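Local coordinates for probable TonB-dependent receptor (Pseudomonas aeruginosa, PDB 4K3F), which probably binds methionine as the periplasmic lipoprotein of a transport system, and here holds selenomethionine in the pocket between its two lobes, at residues Tyr40-Pro43 against Asn44-Val47; Leu63-Phe66 against Asn67-Gly71; Leu200-Arg203 against Pro204-Asp208. One frame throughout, in Å; residues are numbered along the deposited sequence.

Contact 1. Residues Tyr40-Pro43 against Asn44-Val47. With MSE (selenomethionine), chain B.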
loop_
_atom_site.group_PDB
_atom_site.type_symbol
_atom_site.label_atom_id
_atom_site.label_comp_id
_atom_site.label_asym_id
_atom_site.label_seq_id
_atom_site.Cartn_x
_atom_site.Cartn_y
_atom_site.Cartn_z
ATOM N N TYR A 40 1.003 9.775 -0.382
ATOM C CA TYR A 40 -0.097 9.064 -0.971
ATOM C C TYR A 40 -1.101 9.963 -1.719
ATOM O O TYR A 40 -2.134 9.493 -2.171
ATOM C CB TYR A 40 -0.828 8.312 0.127
ATOM C CG TYR A 40 -0.227 7.018 0.656
ATOM C CD1 TYR A 40 0.860 6.388 0.061
ATOM C CD2 TYR A 40 -0.809 6.412 1.776
ATOM C CE1 TYR A 40 1.342 5.169 0.560
ATOM C CE2 TYR A 40 -0.363 5.206 2.243
ATOM C CZ TYR A 40 0.719 4.569 1.655
ATOM O OH TYR A 40 1.147 3.348 2.182
ATOM N N VAL A 41 -0.771 11.234 -1.897
ATOM C CA VAL A 41 -1.697 12.185 -2.546
ATOM C C VAL A 41 -1.159 12.665 -3.872
ATOM O O VAL A 41 -1.797 12.499 -4.931
ATOM C CB VAL A 41 -2.037 13.369 -1.600
ATOM C CG1 VAL A 41 -2.915 14.421 -2.288
ATOM C CG2 VAL A 41 -2.735 12.843 -0.348
ATOM N N GLN A 42 0.052 13.223 -3.843
ATOM C CA GLN A 42 0.601 13.847 -5.049
ATOM C C GLN A 42 0.707 12.929 -6.277
ATOM O O GLN A 42 0.508 13.419 -7.404
ATOM C CB GLN A 42 1.940 14.571 -4.765
ATOM C CG GLN A 42 1.826 15.737 -3.753
ATOM C CD GLN A 42 0.668 16.712 -4.053
ATOM O OE1 GLN A 42 -0.181 16.975 -3.196
ATOM N NE2 GLN A 42 0.622 17.219 -5.260
ATOM N N PRO A 43 1.004 11.627 -6.110
ATOM C CA PRO A 43 1.031 10.781 -7.329
ATOM C C PRO A 43 -0.296 10.799 -8.105
ATOM O O PRO A 43 -0.276 10.745 -9.356
ATOM C CB PRO A 43 1.447 9.378 -6.803
ATOM C CG PRO A 43 2.184 9.698 -5.538
ATOM C CD PRO A 43 1.455 10.872 -4.923
ATOM N N ASN A 44 -1.435 10.889 -7.397
ATOM C CA ASN A 44 -2.710 10.921 -8.050
ATOM C C ASN A 44 -2.982 12.292 -8.632
ATOM O O ASN A 44 -3.458 12.432 -9.750
ATOM C CB ASN A 44 -3.797 10.529 -7.075
ATOM C CG ASN A 44 -3.995 9.052 -6.993
ATOM O OD1 ASN A 44 -3.587 8.316 -7.873
ATOM N ND2 ASN A 44 -4.660 8.596 -5.921
ATOM N N VAL A 45 -2.682 13.320 -7.848
ATOM C CA VAL A 45 -2.862 14.713 -8.296
ATOM C C VAL A 45 -2.053 14.960 -9.582
ATOM O O VAL A 45 -2.549 15.581 -10.511
ATOM C CB VAL A 45 -2.402 15.714 -7.200
ATOM C CG1 VAL A 45 -2.420 17.135 -7.752
ATOM C CG2 VAL A 45 -3.249 15.577 -5.967
ATOM N N GLN A 46 -0.822 14.443 -9.651
ATOM C CA GLN A 46 0.039 14.666 -10.818
ATOM C C GLN A 46 -0.552 14.041 -12.067
ATOM O O GLN A 46 -0.488 14.593 -13.169
ATOM C CB GLN A 46 1.424 14.075 -10.587
ATOM C CG GLN A 46 2.238 14.879 -9.588
ATOM C CD GLN A 46 3.018 16.020 -10.205
ATOM O OE1 GLN A 46 3.439 15.957 -11.343
ATOM N NE2 GLN A 46 3.254 17.025 -9.437
ATOM N N VAL A 47 -1.168 12.876 -11.908
ATOM C CA VAL A 47 -1.781 12.211 -13.072
ATOM C C VAL A 47 -3.058 12.930 -13.526
ATOM O O VAL A 47 -3.257 13.190 -14.720
ATOM C CB VAL A 47 -1.990 10.687 -12.822
ATOM C CG1 VAL A 47 -2.653 10.017 -14.035
ATOM C CG2 VAL A 47 -0.652 10.006 -12.611
HETATM N N MSE B 300 1.706 0.231 -0.781
HETATM C CA MSE B 300 0.600 0.595 0.151
HETATM C C MSE B 300 -0.006 -0.713 0.646
HETATM O O MSE B 300 -0.215 -1.632 -0.154
HETATM O OXT MSE B 300 -0.301 -0.849 1.839
HETATM C CB MSE B 300 -0.466 1.466 -0.534
HETATM C CG MSE B 300 -1.577 1.869 0.405
HETATM SE SE MSE B 300 -2.987 2.823 -0.575
HETATM C CE MSE B 300 -2.057 4.407 -1.015
#

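Contact 2. Residues Leu63-Phe66 against Asn67-Gly71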
loop_
_atom_site.group_PDB
_atom_site.type_symbol
_atom_site.label_atom_id
_atom_site.label_comp_id
_atom_site.label_asym_id
_atom_site.label_seq_id
_atom_site.Cartn_x
_atom_site.Cartn_y
_atom_site.Cartn_z
ATOM N N LEU A 63 -7.855 4.074 -4.308
ATOM C CA LEU A 63 -8.126 4.794 -5.546
ATOM C C LEU A 63 -9.583 5.198 -5.583
ATOM O O LEU A 63 -9.928 6.318 -5.959
ATOM C CB LEU A 63 -7.756 3.948 -6.767
ATOM C CG LEU A 63 -8.139 4.587 -8.076
ATOM C CD1 LEU A 63 -7.441 5.910 -8.321
ATOM C CD2 LEU A 63 -7.935 3.602 -9.233
ATOM N N ASP A 64 -10.453 4.229 -5.317
ATOM C CA ASP A 64 -11.892 4.506 -5.440
ATOM C C ASP A 64 -12.319 5.650 -4.487
ATOM O O ASP A 64 -13.099 6.587 -4.854
ATOM C CB ASP A 64 -12.714 3.248 -5.128
ATOM C CG ASP A 64 -12.545 2.135 -6.159
ATOM O OD1 ASP A 64 -12.064 2.384 -7.266
ATOM O OD2 ASP A 64 -12.940 0.967 -5.833
ATOM N N GLU A 65 -11.829 5.578 -3.240
ATOM C CA GLU A 65 -12.086 6.609 -2.259
ATOM C C GLU A 65 -11.456 7.933 -2.649
ATOM O O GLU A 65 -12.070 8.998 -2.479
ATOM C CB GLU A 65 -11.572 6.149 -0.894
ATOM C CG GLU A 65 -11.722 7.163 0.222
ATOM C CD GLU A 65 -13.139 7.655 0.469
ATOM O OE1 GLU A 65 -14.128 6.956 0.133
ATOM O OE2 GLU A 65 -13.252 8.734 1.083
ATOM N N PHE A 66 -10.232 7.870 -3.232
ATOM C CA PHE A 66 -9.573 9.093 -3.688
ATOM C C PHE A 66 -10.391 9.763 -4.806
ATOM O O PHE A 66 -10.661 10.965 -4.764
ATOM C CB PHE A 66 -8.116 8.784 -4.067
ATOM C CG PHE A 66 -7.255 10.021 -4.183
ATOM C CD1 PHE A 66 -7.324 10.821 -5.300
ATOM C CD2 PHE A 66 -6.380 10.347 -3.170
ATOM C CE1 PHE A 66 -6.545 11.958 -5.388
ATOM C CE2 PHE A 66 -5.572 11.457 -3.271
ATOM C CZ PHE A 66 -5.682 12.270 -4.373
ATOM N N ASN A 67 -10.821 9.011 -5.815
ATOM C CA ASN A 67 -11.661 9.593 -6.850
ATOM C C ASN A 67 -12.962 10.167 -6.321
ATOM O O ASN A 67 -13.431 11.221 -6.781
ATOM C CB ASN A 67 -12.005 8.529 -7.881
ATOM C CG ASN A 67 -10.863 8.242 -8.869
ATOM O OD1 ASN A 67 -10.087 9.111 -9.278
ATOM N ND2 ASN A 67 -10.833 7.027 -9.329
ATOM N N LYS A 68 -13.567 9.469 -5.365
ATOM C CA LYS A 68 -14.773 9.981 -4.723
ATOM C C LYS A 68 -14.484 11.322 -4.021
ATOM O O LYS A 68 -15.188 12.310 -4.256
ATOM C CB LYS A 68 -15.319 8.972 -3.734
ATOM C CG LYS A 68 -16.552 9.444 -2.984
ATOM C CD LYS A 68 -16.996 8.400 -1.962
ATOM C CE LYS A 68 -18.270 8.839 -1.254
ATOM N NZ LYS A 68 -18.041 10.046 -0.424
ATOM N N ALA A 69 -13.444 11.355 -3.186
ATOM C CA ALA A 69 -13.138 12.545 -2.407
ATOM C C ALA A 69 -12.745 13.735 -3.269
ATOM O O ALA A 69 -13.120 14.863 -2.990
ATOM C CB ALA A 69 -12.067 12.265 -1.406
ATOM N N LYS A 70 -11.963 13.480 -4.302
ATOM C CA LYS A 70 -11.432 14.549 -5.128
ATOM C C LYS A 70 -12.214 14.859 -6.392
ATOM O O LYS A 70 -11.895 15.812 -7.096
ATOM C CB LYS A 70 -9.990 14.180 -5.482
ATOM C CG LYS A 70 -9.094 14.079 -4.287
ATOM C CD LYS A 70 -9.257 15.267 -3.347
ATOM C CE LYS A 70 -8.048 15.479 -2.460
ATOM N NZ LYS A 70 -7.647 14.240 -1.751
ATOM N N GLY A 71 -13.199 14.037 -6.716
ATOM C CA GLY A 71 -13.963 14.163 -7.962
ATOM C C GLY A 71 -13.177 13.892 -9.233
ATOM O O GLY A 71 -13.410 14.519 -10.264
HETATM O O HOH W 1 -12.386 4.607 -8.856
HETATM O O HOH W 2 -15.355 10.476 0.248
#

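Contact 3. Residues Leu200-Arg203 against Pro204-Asp208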
loop_
_atom_site.group_PDB
_atom_site.type_symbol
_atom_site.label_atom_id
_atom_site.label_comp_id
_atom_site.label_asym_id
_atom_site.label_seq_id
_atom_site.Cartn_x
_atom_site.Cartn_y
_atom_site.Cartn_z
ATOM N N LEU A 200 -1.270 -0.416 -11.034
ATOM C CA LEU A 200 -0.842 0.632 -11.948
ATOM C C LEU A 200 -2.115 1.420 -12.290
ATOM O O LEU A 200 -3.118 0.808 -12.636
ATOM C CB LEU A 200 -0.270 0.018 -13.200
ATOM C CG LEU A 200 0.043 0.948 -14.359
ATOM C CD1 LEU A 200 1.174 1.844 -14.002
ATOM C CD2 LEU A 200 0.414 0.144 -15.604
ATOM N N VAL A 201 -2.052 2.754 -12.262
ATOM C CA VAL A 201 -3.225 3.623 -12.411
ATOM C C VAL A 201 -2.905 4.646 -13.465
ATOM O O VAL A 201 -1.776 5.182 -13.534
ATOM C CB VAL A 201 -3.586 4.308 -11.041
ATOM C CG1 VAL A 201 -4.630 5.409 -11.217
ATOM C CG2 VAL A 201 -4.117 3.229 -10.122
ATOM N N ALA A 202 -3.885 4.918 -14.301
ATOM C CA ALA A 202 -3.704 5.911 -15.356
ATOM C C ALA A 202 -5.009 6.606 -15.607
ATOM O O ALA A 202 -5.785 6.753 -14.670
ATOM C CB ALA A 202 -3.115 5.213 -16.592
ATOM N N ARG A 203 -5.244 7.080 -16.819
ATOM C CA ARG A 203 -6.456 7.831 -17.140
ATOM C C ARG A 203 -7.241 7.125 -18.240
ATOM O O ARG A 203 -6.678 6.335 -18.977
ATOM C CB ARG A 203 -6.045 9.202 -17.654
ATOM C CG ARG A 203 -5.348 10.054 -16.590
ATOM C CD ARG A 203 -5.182 11.524 -16.986
ATOM N NE ARG A 203 -4.451 11.602 -18.238
ATOM C CZ ARG A 203 -3.137 11.770 -18.373
ATOM N NH1 ARG A 203 -2.365 12.100 -17.335
ATOM N NH2 ARG A 203 -2.610 11.700 -19.582
ATOM N N PRO A 204 -8.528 7.470 -18.404
ATOM C CA PRO A 204 -9.219 6.926 -19.582
ATOM C C PRO A 204 -8.496 7.117 -20.895
ATOM O O PRO A 204 -8.550 6.235 -21.752
ATOM C CB PRO A 204 -10.565 7.641 -19.552
ATOM C CG PRO A 204 -10.808 7.842 -18.065
ATOM C CD PRO A 204 -9.448 8.201 -17.514
ATOM N N ASP A 205 -7.792 8.234 -21.073
ATOM C CA ASP A 205 -7.142 8.537 -22.325
ATOM C C ASP A 205 -5.993 7.614 -22.684
ATOM O O ASP A 205 -5.719 7.408 -23.878
ATOM C CB ASP A 205 -6.716 10.003 -22.437
ATOM C CG ASP A 205 -5.681 10.438 -21.366
ATOM O OD1 ASP A 205 -4.451 10.139 -21.465
ATOM O OD2 ASP A 205 -6.157 11.111 -20.409
ATOM N N ASN A 206 -5.341 7.057 -21.670
ATOM C CA ASN A 206 -4.114 6.265 -21.896
ATOM C C ASN A 206 -4.071 4.862 -21.344
ATOM O O ASN A 206 -3.103 4.142 -21.559
ATOM C CB ASN A 206 -2.873 7.065 -21.500
ATOM C CG ASN A 206 -2.865 7.417 -20.020
ATOM O OD1 ASN A 206 -3.698 6.927 -19.245
ATOM N ND2 ASN A 206 -1.907 8.218 -19.619
ATOM N N LYS A 207 -5.108 4.454 -20.641
ATOM C CA LYS A 207 -5.141 3.109 -20.105
ATOM C C LYS A 207 -4.884 2.058 -21.195
ATOM O O LYS A 207 -4.233 1.054 -20.932
ATOM C CB LYS A 207 -6.505 2.849 -19.452
ATOM C CG LYS A 207 -6.806 1.399 -19.156
ATOM C CD LYS A 207 -7.903 1.268 -18.133
ATOM C CE LYS A 207 -8.343 -0.196 -17.930
ATOM N NZ LYS A 207 -9.258 -0.290 -16.736
ATOM N N ASP A 208 -5.471 2.273 -22.365
ATOM C CA ASP A 208 -5.417 1.322 -23.466
ATOM C C ASP A 208 -4.477 1.763 -24.566
ATOM O O ASP A 208 -4.566 1.305 -25.709
ATOM C CB ASP A 208 -6.821 1.093 -23.991
ATOM C CG ASP A 208 -7.725 0.450 -22.926
ATOM O OD1 ASP A 208 -7.328 -0.579 -22.426
ATOM O OD2 ASP A 208 -8.770 1.012 -22.597
#

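Contact 1. Residues Tyr40-Pro43 against Asn44-Val47
V41 CG1 meets V45 CG2 at 3.9 Å, two valine branches one turn apart at the start of helix 42-48. V41 O, at the same turn, takes two backbone donors. V45 N lies in the carbonyl plane at 3.2 Å from V41 O and makes an almost straight bond (N-H...O 170°), whereas N44 N, 3.0 Å from V41 O, stands above that plane and is more bent (134°). The next turn continues with Q46 N to Q42 O at 2.8 Å, while the bond from V47 N to P43 O is weak. P43 has no N-H to offer, which costs nothing in a first helical turn.

The tight part of the contact lies inward, along P43, N44 and V47. V47 CG2 packs 3.4 Å from P43 O, and P43 also packs on F57 of strand 54-59. N44 CG sits beside its own backbone N (chi1 -86°), which carries the amide into the protein, where OD1 accepts from both N55 ND2 and Q58 NE2. The outer side is looser and partly exposed. There the bend of Q42 at chi2 swings its amide alongside V45, with NE2 3.9 Å from V45 CB in plain van der Waals contact. Q46 also folds back, its CG resting on Q42 O.

Ahead of the helix, Y40 turns to the ligand. Selenomethionine CE hangs 3.4 Å above the plane of the Y40 ring, over its centre, while Y40 OH is hydrogen-bonded to N173 OD1. The arrangement is thus a helix N-terminus whose leading loop supplies an aromatic wall to the selenomethionine pocket of a periplasmic binding protein of the NlpA family.

Contact 2. Residues Leu63-Phe66 against Asn67-Gly71
F66 and K70 meet one turn apart in the last turns of helix 60-70, an amphipathic helix that turns L63 and F66 inward and D64 and K68 outward. The helix closes at K70, and G71, the next residue, leaves helical geometry with positive phi. Regular i to i+4 bonds satisfy the backbone: N67 N reaches L63 O at 2.8 Å, nearly straight at 174°, and K68 N, A69 N and K70 N follow on D64 O, E65 O and F66 O. At the end G71 N makes a weak bond to N67 O.

The N67 amide is fully engaged. Its OD1 is hydrogen-bonded to T72 OG1, just past the helix, and its ND2 donates to L74 O and also to a water 2.9 Å away. That water in turn donates to D64 OD1, which has Q60 NE2 as a further partner. N67 ND2 also lies 3.7 Å from L63 CD1, while L63 itself packs against I199 of strand 198-202.

The charged ends of E65 and K68 do not meet, although E65 OE1 lies near K68 CD. A second water bridges them, donating to E65 OE2 and accepting from K68 NZ at 2.8 Å, so opposite charges are linked through solvent.

K70 is bent at chi2 and chi4, and this curls its chain over one face of the F66 ring. NZ comes to 4.2 Å from the ring centroid in an off-centre cation-pi contact, and K70 CG makes a CH-pi contact, standing 3.5 Å from F66 CE1.

Contact 3. Residues Leu200-Arg203 against Pro204-Asp208
A beta turn follows strand 198-202, and R203, its first residue, is gripped by D205 and N206 from within the turn. R203 O accepts from two backbone donors: N206 N closes the turn from above the carbonyl plane, and K207 N, at 3.0 Å from R203 O, points nearly along the carbonyl bond. The N206 side chain returns the tie. OD1 takes R203 N at 2.9 Å, in the plane of its own amide carbonyl, and so satisfies an N-H at the point where the strand gives way to the turn. The same oxygen presses against the methyl of A202, with CB 3.2 Å from N206 OD1. To reach back in this way CG of N206 stands between its own backbone N and carbonyl carbon (chi1 62°), and D205 takes the same first torsion.

D205 and R203 form a side-on salt bridge. R203 NE donates to D205 OD2 at 2.8 Å, within the guanidinium plane, and R203 NH2 donates to D205 OD1 at 3.1 Å, somewhat tilted from it. Each oxygen uses its syn lone pair, and the two flat groups are nearly coplanar (29° apart). This pairing fixes the rotation of the guanidinium, one face of which carries the N206 amide, with ND2 3.6 Å from R203 NH2. That ND2 is itself hydrogen-bonded to D53 O.

The extended K207 chain leads away from R203, its NZ hydrogen-bonded to A76 O. Strand 198-202 lies between strands 54-59 and 75-82 of the six-stranded sheet, antiparallel to both; R203 NH1 reaches V47 O of helix 42-48, and M212 of helix 210-218 packs on A202 and N206.

The three contacts follow one another along the chain in the lobe built on the six-stranded sheet, and contact 1 lies on the same side of the chain's centre as each of the others. Contacts 1 and 2, on helices 42-48 and 60-70, have centres about 11 Å apart and touch where N44 ND2 lies 3.4 Å from F66 CG. Strand 54-59 joins the two helices in sequence. Contact 3, at the end of the neighbouring strand 198-202, is about 14 Å from contact 1, which it meets at V47 and R203, and 16 Å from contact 2, centre to centre, which it meets through L63 CD2 and V201 CG2. Contact 1 alone holds a ligand-pocket residue.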